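Local coordinates for protein putative protease (Parabacteroides distasonis ATCC 8503, PDB 3KD4) that is of unknown function but is probably exported and possibly a protease, with DUF3857 and DUF3858 family regions, at residues A[372-377]-A[397-402]; A[426-431]-A[467-472]; A[443-448]-A[456-461]. All coordinates share one frame; numbering follows the deposited sequence.

All three interactions reach one mixed five-stranded sheet. Interaction 2 pairs two inner strands, 423-433 and 465-474. It is partly buried, with four buried residues and none exposed, and holds an aromatic and an arginine on one face. In interaction 1 a loop covers the edge strand 370-380, and isoleucines, a salt bridge and waters make a surface contact. Interaction 3 is the hairpin at the other edge. Most of its touching residues are exposed, though Arg-457 and Ile-459 are buried, and stacked polar groups and water bridges supplement two backbone bonds. Interaction 2 touches both others; interactions 1 and 3 do not touch. Interaction 3 is nested within the loop that interaction 2 closes.

Interaction 1 of 3, residues A[372-377]-A[397-402]; sequences IKESRS and ISAGID
Ile-397 meets three side chains of segment 372-377: Ile-372, Glu-374 and Arg-376. These alternate residues all point toward the loop 397-402. The CG1 branch of Ile-397 sits between its backbone N and carbonyl carbon (chi1 70°). This sends CD1 toward Ile-372 and leaves CG2 on the side of Arg-376. Ile-397 CD1 lies 3.8 Å from Ile-372 CG2, and the two side chains run antiparallel alongside each other. Ile-372 uses its other branch on the loop backbone. Ile-372 CD1 comes within 3.2 Å of Gly-400 CA, closer than usual for two carbons. Glu-374 is extended beyond CG. Its OE2 lies near Ala-399 CB, and Glu-374 OE1 is 3.6 Å from Ile-397 CG2. The same Ile-397 CG2 lies over one face of the Arg-376 guanidinium, off-centre and 3.7 Å from Arg-376 NH2.

The strand is the edge strand 370-380 of a mixed five-stranded sheet and runs parallel to strand 423-433. The loop covers the sheet face that bears Ile-372, Glu-374 and Arg-376. Next along the loop, Ile-401 reaches Ile-423 and Ile-472 of the inner strands.

Arg-376 bends at chi2 (-75°), which brings its guanidinium back over the strand toward Glu-374. Arg-376 NH2 makes a salt bridge with Glu-374 OE1 at 2.7 Å, tilted 24° out of the guanidinium plane. Arg-376 NH1 adds a weak bond to the same oxygen. Arg-376 NH1 also donates to Ser-375 O at 2.8 Å, from above the carbonyl plane. Together these bonds restrict the rotation of the guanidinium. Two waters link the pair to the loop. Water 1 donates to Glu-374 OE2 at 2.6 Å and accepts from Ala-399 N. Water 2 lies in the guanidinium plane, accepts from Arg-376 NH2 at 2.7 Å and is hydrogen-bonded to Ser-398 OG.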
ATOM      1  N   ILE A 372       8.419  19.287  -9.655  1.00 24.87           N
ATOM      2  CA  ILE A 372       9.873  19.177  -9.522  1.00 25.18           C
ATOM      3  C   ILE A 372      10.586  20.235 -10.390  1.00 25.85           C
ATOM      4  O   ILE A 372      10.262  20.455 -11.559  1.00 23.98           O
ATOM      5  CB  ILE A 372      10.370  17.748  -9.816  1.00 25.53           C
ATOM      6  CG1 ILE A 372       9.943  16.832  -8.660  1.00 26.79           C
ATOM      7  CG2 ILE A 372      11.910  17.695  -9.930  1.00 25.41           C
ATOM      8  CD1 ILE A 372       9.769  15.494  -9.065  1.00 26.62           C
ATOM      9  N   LYS A 373      11.517  20.942  -9.768  1.00 27.09           N
ATOM     10  CA  LYS A 373      12.280  21.965 -10.477  1.00 28.73           C
ATOM     11  C   LYS A 373      13.697  21.874  -9.983  1.00 28.62           C
ATOM     12  O   LYS A 373      13.947  22.086  -8.809  1.00 27.75           O
ATOM     13  CB  LYS A 373      11.692  23.350 -10.237  1.00 29.49           C
ATOM     14  CG  LYS A 373      12.404  24.469 -11.010  1.00 33.31           C
ATOM     15  CD  LYS A 373      11.555  25.747 -10.983  1.00 37.87           C
ATOM     16  CE  LYS A 373      12.173  26.854 -11.839  1.00 41.38           C
ATOM     17  NZ  LYS A 373      11.097  27.591 -12.595  1.00 44.26           N
ATOM     18  N   GLU A 374      14.609  21.485 -10.874  1.00 28.79           N
ATOM     19  CA  GLU A 374      16.002  21.330 -10.520  1.00 29.05           C
ATOM     20  C   GLU A 374      16.937  21.921 -11.561  1.00 29.49           C
ATOM     21  O   GLU A 374      16.551  22.174 -12.709  1.00 28.46           O
ATOM     22  CB  GLU A 374      16.327  19.868 -10.323  1.00 29.51           C
ATOM     23  CG  GLU A 374      15.564  19.235  -9.158  1.00 31.45           C
ATOM     24  CD  GLU A 374      16.229  17.968  -8.658  1.00 34.59           C
ATOM     25  OE1 GLU A 374      17.439  17.740  -8.971  1.00 37.88           O
ATOM     26  OE2 GLU A 374      15.547  17.195  -7.959  1.00 35.78           O
ATOM     27  N   SER A 375      18.173  22.117 -11.115  1.00 29.95           N
ATOM     28  CA  SER A 375      19.253  22.700 -11.901  1.00 30.48           C
ATOM     29  C   SER A 375      20.506  21.870 -11.741  1.00 29.95           C
ATOM     30  O   SER A 375      20.762  21.344 -10.674  1.00 28.69           O
ATOM     31  CB  SER A 375      19.548  24.108 -11.386  1.00 30.79           C
ATOM     32  OG  SER A 375      18.582  24.998 -11.919  1.00 33.83           O
ATOM     33  N   ARG A 376      21.272  21.753 -12.814  1.00 29.68           N
ATOM     34  CA  ARG A 376      22.574  21.115 -12.779  1.00 29.71           C
ATOM     35  C   ARG A 376      23.562  21.914 -13.628  1.00 29.74           C
ATOM     36  O   ARG A 376      23.187  22.517 -14.642  1.00 28.61           O
ATOM     37  CB  ARG A 376      22.505  19.692 -13.331  1.00 29.87           C
ATOM     38  CG  ARG A 376      21.693  18.728 -12.531  1.00 30.14           C
ATOM     39  CD  ARG A 376      22.407  18.279 -11.273  1.00 30.52           C
ATOM     40  NE  ARG A 376      21.613  17.292 -10.552  1.00 31.55           N
ATOM     41  CZ  ARG A 376      20.545  17.575  -9.815  1.00 32.10           C
ATOM     42  NH1 ARG A 376      20.131  18.837  -9.682  1.00 32.40           N
ATOM     43  NH2 ARG A 376      19.886  16.593  -9.201  1.00 32.53           N
ATOM     44  N   SER A 377      24.823  21.916 -13.205  1.00 30.45           N
ATOM     45  CA  SER A 377      25.893  22.517 -13.983  1.00 31.15           C
ATOM     46  C   SER A 377      26.770  21.414 -14.535  1.00 31.61           C
ATOM     47  O   SER A 377      27.040  20.419 -13.845  1.00 31.61           O
ATOM     48  CB  SER A 377      26.739  23.453 -13.122  1.00 31.38           C
ATOM     49  OG  SER A 377      25.970  24.580 -12.746  1.00 33.08           O
ATOM     50  N   ILE A 397      18.374  13.407 -12.952  1.00 25.71           N
ATOM     51  CA  ILE A 397      18.075  13.716 -11.557  1.00 26.23           C
ATOM     52  C   ILE A 397      17.438  12.478 -10.926  1.00 26.98           C
ATOM     53  O   ILE A 397      17.090  11.548 -11.645  1.00 26.15           O
ATOM     54  CB  ILE A 397      17.143  14.926 -11.421  1.00 26.10           C
ATOM     55  CG1 ILE A 397      15.726  14.600 -11.917  1.00 25.03           C
ATOM     56  CG2 ILE A 397      17.724  16.116 -12.163  1.00 26.84           C
ATOM     57  CD1 ILE A 397      14.704  15.630 -11.522  1.00 24.32           C
ATOM     58  N   SER A 398      17.269  12.497  -9.595  1.00 28.27           N
ATOM     59  CA  SER A 398      16.745  11.355  -8.814  1.00 29.36           C
ATOM     60  C   SER A 398      15.267  11.412  -8.498  1.00 29.30           C
ATOM     61  O   SER A 398      14.553  10.407  -8.592  1.00 30.88           O
ATOM     62  CB  SER A 398      17.438  11.311  -7.462  1.00 29.61           C
ATOM     63  OG  SER A 398      18.820  11.431  -7.631  1.00 32.90           O
ATOM     64  N   ALA A 399      14.833  12.585  -8.053  1.00 28.92           N
ATOM     65  CA  ALA A 399      13.468  12.797  -7.607  1.00 27.93           C
ATOM     66  C   ALA A 399      12.506  12.747  -8.788  1.00 27.63           C
ATOM     67  O   ALA A 399      12.860  13.094  -9.913  1.00 27.71           O
ATOM     68  CB  ALA A 399      13.363  14.140  -6.891  1.00 27.40           C
ATOM     69  N   GLY A 400      11.277  12.312  -8.530  1.00 26.93           N
ATOM     70  CA  GLY A 400      10.244  12.328  -9.543  1.00 26.13           C
ATOM     71  C   GLY A 400      10.221  11.069 -10.389  1.00 25.88           C
ATOM     72  O   GLY A 400      10.481   9.969  -9.883  1.00 24.65           O
ATOM     73  N   ILE A 401       9.890  11.236 -11.676  1.00 24.29           N
ATOM     74  CA  ILE A 401       9.638  10.111 -12.550  1.00 24.59           C
ATOM     75  C   ILE A 401      10.861   9.219 -12.621  1.00 23.42           C
ATOM     76  O   ILE A 401      10.729   8.016 -12.772  1.00 22.68           O
ATOM     77  CB  ILE A 401       9.257  10.543 -13.990  1.00 25.16           C
ATOM     78  CG1 ILE A 401       7.936  11.278 -14.001  1.00 29.07           C
ATOM     79  CG2 ILE A 401       9.041   9.345 -14.858  1.00 24.94           C
ATOM     80  CD1 ILE A 401       7.670  11.974 -15.339  1.00 31.64           C
ATOM     81  N   ASP A 402      12.048   9.808 -12.510  1.00 23.74           N
ATOM     82  CA  ASP A 402      13.289   9.019 -12.581  1.00 24.27           C
ATOM     83  C   ASP A 402      13.435   8.016 -11.448  1.00 24.70           C
ATOM     84  O   ASP A 402      14.212   7.089 -11.588  1.00 25.25           O
ATOM     85  CB  ASP A 402      14.526   9.902 -12.677  1.00 24.36           C
ATOM     86  CG  ASP A 402      14.591  10.677 -13.998  1.00 25.24           C
ATOM     87  OD1 ASP A 402      14.664  10.045 -15.083  1.00 26.90           O
ATOM     88  OD2 ASP A 402      14.585  11.926 -13.942  1.00 24.23           O
TER
HETATM   89  O   HOH W   1      16.786  14.974  -7.743  1.00 33.13           O
HETATM   90  O   HOH W   2      19.870  14.005  -8.579  1.00 39.51           O

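Interaction 2 of 3, residues A[426-431]-A[467-472]; sequences EVTYTV and EVVRTI
Tyr-429 and Arg-470 lie against each other on one face of an antiparallel strand pair. The pair joins the second strand, 423-433, to the middle strand, 465-474, of a mixed five-stranded sheet. Val-427 with Arg-470 and Tyr-429 with Val-468 are hydrogen-bonded pairs. Each is closed by two backbone bonds, and the straightest is Tyr-429 N to Val-468 O at 2.8 Å.

The Tyr-429 ring leans along the sheet toward Arg-470. Tyr-429 CE1 lies 3.9 Å from Arg-470 CD, and the ring and guanidinium planes are 35° apart. A turn about the CG-CD bond of Arg-470 (chi3 74°) swings the guanidinium off a straight course, and it shares a water with the tyrosine. Water 3 donates to Tyr-429 OH at 2.8 Å and accepts from Arg-470 NH1 at 3.0 Å. It lies in the plane of both groups. Tyr-429 OH is also bonded to Pro-395 O. Arg-470 NH2 bonds Trp-494 O, and its guanidinium makes a cation-pi contact with Trp-494 of helix 481-495.

Glu-426, Thr-428, Glu-467 and Val-469 occupy the other face. Thr-428 and Val-469 lie side by side and point the same way. Glu-426 crosses Val-469 at a slant, with Glu-426 CG 3.9 Å from Val-469 CG1, while Glu-426 OE1 forms a salt bridge with Lys-373. Thr-428 CG2 meets Glu-467 OE2 at 3.8 Å. Val-468 O sits at the edge of the Tyr-429 ring, near its plane and 3.6 Å from Tyr-429 CD1.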
ATOM      1  N   GLU A 426      10.746  20.215 -14.315  1.00 22.62           N
ATOM      2  CA  GLU A 426      11.616  21.017 -15.150  1.00 23.88           C
ATOM      3  C   GLU A 426      13.042  20.874 -14.661  1.00 24.06           C
ATOM      4  O   GLU A 426      13.312  21.089 -13.469  1.00 23.88           O
ATOM      5  CB  GLU A 426      11.208  22.469 -15.114  1.00 24.26           C
ATOM      6  CG  GLU A 426      12.181  23.361 -15.860  1.00 28.89           C
ATOM      7  CD  GLU A 426      11.863  24.824 -15.676  1.00 35.28           C
ATOM      8  OE1 GLU A 426      11.912  25.303 -14.517  1.00 39.90           O
ATOM      9  OE2 GLU A 426      11.540  25.480 -16.683  1.00 38.92           O
ATOM     10  N   VAL A 427      13.949  20.500 -15.569  1.00 23.09           N
ATOM     11  CA  VAL A 427      15.357  20.383 -15.226  1.00 23.17           C
ATOM     12  C   VAL A 427      16.149  21.282 -16.179  1.00 23.26           C
ATOM     13  O   VAL A 427      16.041  21.138 -17.405  1.00 22.48           O
ATOM     14  CB  VAL A 427      15.876  18.926 -15.319  1.00 22.87           C
ATOM     15  CG1 VAL A 427      17.359  18.856 -14.860  1.00 22.87           C
ATOM     16  CG2 VAL A 427      14.991  17.991 -14.480  1.00 22.67           C
ATOM     17  N   THR A 428      16.931  22.199 -15.607  1.00 23.36           N
ATOM     18  CA  THR A 428      17.732  23.143 -16.374  1.00 23.96           C
ATOM     19  C   THR A 428      19.207  22.830 -16.229  1.00 24.07           C
ATOM     20  O   THR A 428      19.739  22.860 -15.124  1.00 24.39           O
ATOM     21  CB  THR A 428      17.476  24.557 -15.912  1.00 23.36           C
ATOM     22  OG1 THR A 428      16.106  24.866 -16.155  1.00 24.45           O
ATOM     23  CG2 THR A 428      18.373  25.569 -16.673  1.00 24.72           C
ATOM     24  N   TYR A 429      19.871  22.533 -17.347  1.00 23.91           N
ATOM     25  CA  TYR A 429      21.297  22.226 -17.323  1.00 23.29           C
ATOM     26  C   TYR A 429      22.047  23.441 -17.854  1.00 23.94           C
ATOM     27  O   TYR A 429      21.656  24.010 -18.859  1.00 24.26           O
ATOM     28  CB  TYR A 429      21.631  21.019 -18.199  1.00 23.41           C
ATOM     29  CG  TYR A 429      20.987  19.729 -17.787  1.00 21.61           C
ATOM     30  CD1 TYR A 429      19.729  19.368 -18.264  1.00 22.82           C
ATOM     31  CD2 TYR A 429      21.622  18.873 -16.918  1.00 21.62           C
ATOM     32  CE1 TYR A 429      19.127  18.183 -17.868  1.00 21.77           C
ATOM     33  CE2 TYR A 429      21.035  17.685 -16.515  1.00 21.99           C
ATOM     34  CZ  TYR A 429      19.788  17.340 -16.999  1.00 22.17           C
ATOM     35  OH  TYR A 429      19.214  16.158 -16.594  1.00 24.76           O
ATOM     36  N   THR A 430      23.099  23.866 -17.164  1.00 24.11           N
ATOM     37  CA  THR A 430      23.961  24.892 -17.714  1.00 24.69           C
ATOM     38  C   THR A 430      25.278  24.199 -18.050  1.00 25.11           C
ATOM     39  O   THR A 430      25.963  23.654 -17.169  1.00 24.97           O
ATOM     40  CB  THR A 430      24.161  26.091 -16.776  1.00 24.80           C
ATOM     41  OG1 THR A 430      22.890  26.700 -16.515  1.00 24.70           O
ATOM     42  CG2 THR A 430      25.078  27.133 -17.426  1.00 22.99           C
ATOM     43  N   VAL A 431      25.567  24.160 -19.340  1.00 24.90           N
ATOM     44  CA  VAL A 431      26.688  23.416 -19.841  1.00 25.67           C
ATOM     45  C   VAL A 431      27.767  24.398 -20.297  1.00 26.03           C
ATOM     46  O   VAL A 431      27.497  25.273 -21.122  1.00 25.76           O
ATOM     47  CB  VAL A 431      26.269  22.518 -21.024  1.00 25.38           C
ATOM     48  CG1 VAL A 431      27.477  21.770 -21.536  1.00 26.20           C
ATOM     49  CG2 VAL A 431      25.159  21.560 -20.595  1.00 24.95           C
ATOM     50  N   GLU A 467      22.428  26.274 -22.461  1.00 27.85           N
ATOM     51  CA  GLU A 467      21.371  25.952 -21.547  1.00 27.88           C
ATOM     52  C   GLU A 467      20.455  24.910 -22.141  1.00 26.41           C
ATOM     53  O   GLU A 467      19.862  25.131 -23.195  1.00 25.91           O
ATOM     54  CB  GLU A 467      20.553  27.192 -21.247  1.00 28.77           C
ATOM     55  CG  GLU A 467      19.430  26.914 -20.268  1.00 32.65           C
ATOM     56  CD  GLU A 467      18.385  28.003 -20.264  1.00 38.70           C
ATOM     57  OE1 GLU A 467      17.870  28.350 -21.375  1.00 42.70           O
ATOM     58  OE2 GLU A 467      18.054  28.473 -19.154  1.00 38.87           O
ATOM     59  N   VAL A 468      20.286  23.800 -21.435  1.00 25.52           N
ATOM     60  CA  VAL A 468      19.362  22.780 -21.882  1.00 24.35           C
ATOM     61  C   VAL A 468      18.217  22.701 -20.894  1.00 23.91           C
ATOM     62  O   VAL A 468      18.465  22.441 -19.723  1.00 24.53           O
ATOM     63  CB  VAL A 468      20.066  21.413 -21.977  1.00 24.60           C
ATOM     64  CG1 VAL A 468      19.073  20.340 -22.483  1.00 21.75           C
ATOM     65  CG2 VAL A 468      21.282  21.507 -22.881  1.00 23.54           C
ATOM     66  N   VAL A 469      16.975  22.908 -21.343  1.00 23.14           N
ATOM     67  CA  VAL A 469      15.812  22.756 -20.438  1.00 22.38           C
ATOM     68  C   VAL A 469      14.970  21.536 -20.849  1.00 22.01           C
ATOM     69  O   VAL A 469      14.512  21.442 -21.982  1.00 22.30           O
ATOM     70  CB  VAL A 469      14.928  24.029 -20.381  1.00 22.43           C
ATOM     71  CG1 VAL A 469      13.761  23.855 -19.389  1.00 21.24           C
ATOM     72  CG2 VAL A 469      15.763  25.270 -20.034  1.00 20.93           C
ATOM     73  N   ARG A 470      14.797  20.597 -19.930  1.00 21.22           N
ATOM     74  CA  ARG A 470      13.903  19.458 -20.149  1.00 21.88           C
ATOM     75  C   ARG A 470      12.682  19.604 -19.259  1.00 22.06           C
ATOM     76  O   ARG A 470      12.835  19.871 -18.073  1.00 22.39           O
ATOM     77  CB  ARG A 470      14.615  18.144 -19.822  1.00 21.55           C
ATOM     78  CG  ARG A 470      15.959  17.947 -20.543  1.00 23.50           C
ATOM     79  CD  ARG A 470      16.478  16.567 -20.272  1.00 24.58           C
ATOM     80  NE  ARG A 470      15.688  15.610 -21.038  1.00 26.20           N
ATOM     81  CZ  ARG A 470      15.318  14.408 -20.621  1.00 24.26           C
ATOM     82  NH1 ARG A 470      15.617  13.980 -19.409  1.00 24.63           N
ATOM     83  NH2 ARG A 470      14.626  13.638 -21.439  1.00 25.78           N
ATOM     84  N   THR A 471      11.489  19.434 -19.837  1.00 21.84           N
ATOM     85  CA  THR A 471      10.231  19.421 -19.104  1.00 21.68           C
ATOM     86  C   THR A 471       9.392  18.168 -19.398  1.00 22.15           C
ATOM     87  O   THR A 471       9.443  17.598 -20.520  1.00 21.13           O
ATOM     88  CB  THR A 471       9.365  20.665 -19.432  1.00 22.35           C
ATOM     89  OG1 THR A 471       8.788  20.514 -20.735  1.00 22.83           O
ATOM     90  CG2 THR A 471      10.217  21.941 -19.410  1.00 21.50           C
ATOM     91  N   ILE A 472       8.654  17.709 -18.377  1.00 22.05           N
ATOM     92  CA  ILE A 472       7.625  16.683 -18.553  1.00 21.58           C
ATOM     93  C   ILE A 472       6.411  17.027 -17.719  1.00 22.22           C
ATOM     94  O   ILE A 472       6.571  17.491 -16.600  1.00 22.68           O
ATOM     95  CB  ILE A 472       8.136  15.267 -18.234  1.00 22.07           C
ATOM     96  CG1 ILE A 472       7.001  14.226 -18.430  1.00 21.73           C
ATOM     97  CG2 ILE A 472       8.813  15.168 -16.822  1.00 21.53           C
ATOM     98  CD1 ILE A 472       7.484  12.781 -18.414  1.00 19.93           C
TER
HETATM   99  O   HOH W   3      16.518  15.322 -16.939  1.00 24.96           O

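Interaction 3 of 3, residues A[443-448]-A[456-461]; sequences TQEQVI and TRTITP
Gln-446 and Arg-457 form a hydrogen-bonded pair of a beta hairpin. Gln-446 N donates to Arg-457 O at 2.9 Å, and Arg-457 N donates to Gln-446 O at 2.8 Å.

Their side chains run side by side and stack. The amide and guanidinium planes are 8° apart, and Gln-446 OE1 sits over the centre of the guanidinium, 3.5 Å from Arg-457 CZ. With chi3 at 82° the arginine folds over and lays its flat end against the amide. Arg-457 NH1 is bonded to Asn-499 O.

Waters take over where segment 443-448 leaves strand geometry. Water 4 donates to Thr-443 O at 2.8 Å and accepts from Ile-459 N at 2.8 Å. Water 5 accepts from Arg-457 NH2, and water 6 from Arg-457 NE. Both lie in the guanidinium plane. Both are also within hydrogen-bonding distance of Gln-444 O, and water 6 of Arg-457 O as well.

Carbon contacts fill the other face and the end. Glu-445 is extended alongside Thr-458, with Glu-445 CG 3.6 Å from Thr-458 CG2. Val-447 CG1 lies 3.9 Å from Thr-456 CG2. Thr-443 CG2 meets Pro-461 CD at 4.0 Å.

Strand 446-450 is the edge of the five-stranded sheet. Strand 453-462 pairs on its other side with strand 465-474, where Thr-456 OG1 probably hydrogen-bonds Thr-471 OG1. Ile-448 packs on Ser-489, Leu-490 and Glu-493 of helix 481-495.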
ATOM      1  N   THR A 443      20.119  22.443 -32.285  1.00 22.25           N
ATOM      2  CA  THR A 443      19.472  23.288 -31.268  1.00 22.49           C
ATOM      3  C   THR A 443      17.954  23.401 -31.472  1.00 22.53           C
ATOM      4  O   THR A 443      17.285  24.191 -30.818  1.00 21.29           O
ATOM      5  CB  THR A 443      20.107  24.670 -31.248  1.00 22.95           C
ATOM      6  OG1 THR A 443      19.969  25.242 -32.539  1.00 23.84           O
ATOM      7  CG2 THR A 443      21.586  24.577 -30.904  1.00 23.01           C
ATOM      8  N   GLN A 444      17.397  22.599 -32.381  1.00 22.87           N
ATOM      9  CA  GLN A 444      15.971  22.618 -32.618  1.00 23.68           C
ATOM     10  C   GLN A 444      15.247  22.004 -31.401  1.00 23.81           C
ATOM     11  O   GLN A 444      15.704  21.028 -30.820  1.00 23.52           O
ATOM     12  CB  GLN A 444      15.633  21.828 -33.870  1.00 24.42           C
ATOM     13  CG  GLN A 444      14.158  21.851 -34.211  1.00 27.24           C
ATOM     14  CD  GLN A 444      13.871  21.561 -35.674  1.00 34.32           C
ATOM     15  OE1 GLN A 444      14.767  21.609 -36.546  1.00 40.45           O
ATOM     16  NE2 GLN A 444      12.607  21.266 -35.966  1.00 36.79           N
ATOM     17  N   GLU A 445      14.126  22.594 -31.022  1.00 23.53           N
ATOM     18  CA  GLU A 445      13.383  22.110 -29.882  1.00 23.95           C
ATOM     19  C   GLU A 445      12.781  20.748 -30.189  1.00 22.76           C
ATOM     20  O   GLU A 445      12.271  20.541 -31.271  1.00 22.82           O
ATOM     21  CB  GLU A 445      12.266  23.074 -29.494  1.00 23.64           C
ATOM     22  CG  GLU A 445      11.597  22.641 -28.182  1.00 27.01           C
ATOM     23  CD  GLU A 445      10.413  23.495 -27.764  1.00 29.78           C
ATOM     24  OE1 GLU A 445      10.091  24.473 -28.466  1.00 28.78           O
ATOM     25  OE2 GLU A 445       9.813  23.167 -26.709  1.00 32.19           O
ATOM     26  N   GLN A 446      12.816  19.846 -29.209  1.00 22.18           N
ATOM     27  CA  GLN A 446      12.179  18.511 -29.314  1.00 22.44           C
ATOM     28  C   GLN A 446      10.967  18.450 -28.407  1.00 22.35           C
ATOM     29  O   GLN A 446      11.088  18.658 -27.207  1.00 21.80           O
ATOM     30  CB  GLN A 446      13.156  17.385 -28.960  1.00 22.03           C
ATOM     31  CG  GLN A 446      14.327  17.296 -29.976  1.00 22.86           C
ATOM     32  CD  GLN A 446      15.136  16.026 -29.857  1.00 23.77           C
ATOM     33  OE1 GLN A 446      15.115  15.343 -28.833  1.00 23.06           O
ATOM     34  NE2 GLN A 446      15.885  15.720 -30.901  1.00 19.81           N
ATOM     35  N   VAL A 447       9.811  18.199 -29.013  1.00 22.55           N
ATOM     36  CA  VAL A 447       8.537  18.160 -28.327  1.00 23.70           C
ATOM     37  C   VAL A 447       7.780  16.902 -28.733  1.00 23.76           C
ATOM     38  O   VAL A 447       7.714  16.558 -29.913  1.00 22.92           O
ATOM     39  CB  VAL A 447       7.623  19.343 -28.655  1.00 24.49           C
ATOM     40  CG1 VAL A 447       6.341  19.261 -27.780  1.00 25.74           C
ATOM     41  CG2 VAL A 447       8.331  20.670 -28.415  1.00 24.40           C
ATOM     42  N   ILE A 448       7.276  16.200 -27.731  1.00 22.86           N
ATOM     43  CA  ILE A 448       6.344  15.111 -27.930  1.00 23.62           C
ATOM     44  C   ILE A 448       5.087  15.450 -27.120  1.00 24.12           C
ATOM     45  O   ILE A 448       5.139  15.698 -25.915  1.00 23.56           O
ATOM     46  CB  ILE A 448       6.948  13.737 -27.555  1.00 23.71           C
ATOM     47  CG1 ILE A 448       5.881  12.654 -27.749  1.00 24.93           C
ATOM     48  CG2 ILE A 448       7.532  13.760 -26.116  1.00 22.87           C
ATOM     49  CD1 ILE A 448       6.402  11.235 -27.757  1.00 26.53           C
ATOM     50  N   THR A 456       9.345  18.150 -23.361  1.00 22.06           N
ATOM     51  CA  THR A 456      10.072  19.024 -24.242  1.00 22.31           C
ATOM     52  C   THR A 456      11.531  19.088 -23.871  1.00 23.09           C
ATOM     53  O   THR A 456      11.912  18.874 -22.708  1.00 23.23           O
ATOM     54  CB  THR A 456       9.531  20.476 -24.215  1.00 22.82           C
ATOM     55  OG1 THR A 456       9.851  21.045 -22.949  1.00 23.19           O
ATOM     56  CG2 THR A 456       7.998  20.552 -24.515  1.00 20.91           C
ATOM     57  N   ARG A 457      12.335  19.459 -24.866  1.00 22.60           N
ATOM     58  CA  ARG A 457      13.737  19.763 -24.665  1.00 22.71           C
ATOM     59  C   ARG A 457      14.083  20.978 -25.521  1.00 23.29           C
ATOM     60  O   ARG A 457      13.800  21.004 -26.730  1.00 21.76           O
ATOM     61  CB  ARG A 457      14.609  18.585 -25.079  1.00 21.87           C
ATOM     62  CG  ARG A 457      16.058  18.798 -24.785  1.00 22.35           C
ATOM     63  CD  ARG A 457      16.886  17.656 -25.312  1.00 22.96           C
ATOM     64  NE  ARG A 457      17.167  17.789 -26.734  1.00 21.87           N
ATOM     65  CZ  ARG A 457      17.930  16.952 -27.432  1.00 23.31           C
ATOM     66  NH1 ARG A 457      18.474  15.890 -26.848  1.00 23.19           N
ATOM     67  NH2 ARG A 457      18.175  17.186 -28.721  1.00 22.26           N
ATOM     68  N   THR A 458      14.667  21.991 -24.894  1.00 23.45           N
ATOM     69  CA  THR A 458      15.154  23.132 -25.651  1.00 24.06           C
ATOM     70  C   THR A 458      16.640  23.238 -25.381  1.00 24.55           C
ATOM     71  O   THR A 458      17.098  22.938 -24.281  1.00 24.05           O
ATOM     72  CB  THR A 458      14.487  24.435 -25.224  1.00 24.45           C
ATOM     73  OG1 THR A 458      14.790  24.652 -23.852  1.00 26.02           O
ATOM     74  CG2 THR A 458      13.004  24.372 -25.387  1.00 23.98           C
ATOM     75  N   ILE A 459      17.397  23.658 -26.390  1.00 25.23           N
ATOM     76  CA  ILE A 459      18.850  23.777 -26.270  1.00 25.74           C
ATOM     77  C   ILE A 459      19.176  25.174 -26.798  1.00 28.14           C
ATOM     78  O   ILE A 459      18.855  25.497 -27.963  1.00 27.78           O
ATOM     79  CB  ILE A 459      19.588  22.726 -27.089  1.00 25.57           C
ATOM     80  CG1 ILE A 459      19.255  21.304 -26.596  1.00 22.31           C
ATOM     81  CG2 ILE A 459      21.087  23.009 -27.048  1.00 23.61           C
ATOM     82  CD1 ILE A 459      19.869  20.169 -27.485  1.00 18.15           C
ATOM     83  N   THR A 460      19.763  25.998 -25.934  1.00 29.05           N
ATOM     84  CA  THR A 460      19.989  27.395 -26.263  0.50 30.29           C
ATOM     85  C   THR A 460      21.399  27.840 -25.874  1.00 30.70           C
ATOM     86  O   THR A 460      21.725  27.981 -24.695  1.00 30.07           O
ATOM     87  CB  THR A 460      18.975  28.293 -25.574  0.50 30.50           C
ATOM     88  OG1 THR A 460      19.146  28.187 -24.163  0.50 32.08           O
ATOM     89  CG2 THR A 460      17.555  27.888 -25.944  0.50 29.72           C
ATOM     90  N   PRO A 461      22.253  28.037 -26.887  1.00 32.26           N
ATOM     91  CA  PRO A 461      23.584  28.574 -26.591  1.00 33.76           C
ATOM     92  C   PRO A 461      23.454  29.971 -25.992  1.00 34.50           C
ATOM     93  O   PRO A 461      22.624  30.750 -26.454  1.00 34.13           O
ATOM     94  CB  PRO A 461      24.256  28.636 -27.966  1.00 33.63           C
ATOM     95  CG  PRO A 461      23.600  27.558 -28.731  1.00 33.59           C
ATOM     96  CD  PRO A 461      22.147  27.592 -28.284  1.00 32.40           C
TER
HETATM   97  O   HOH W   4      15.672  24.295 -28.565  1.00 21.79           O
HETATM   98  O   HOH W   5      17.576  19.150 -30.806  1.00 20.54           O
HETATM   99  O   HOH W   6      16.019  20.097 -28.131  1.00 21.80           O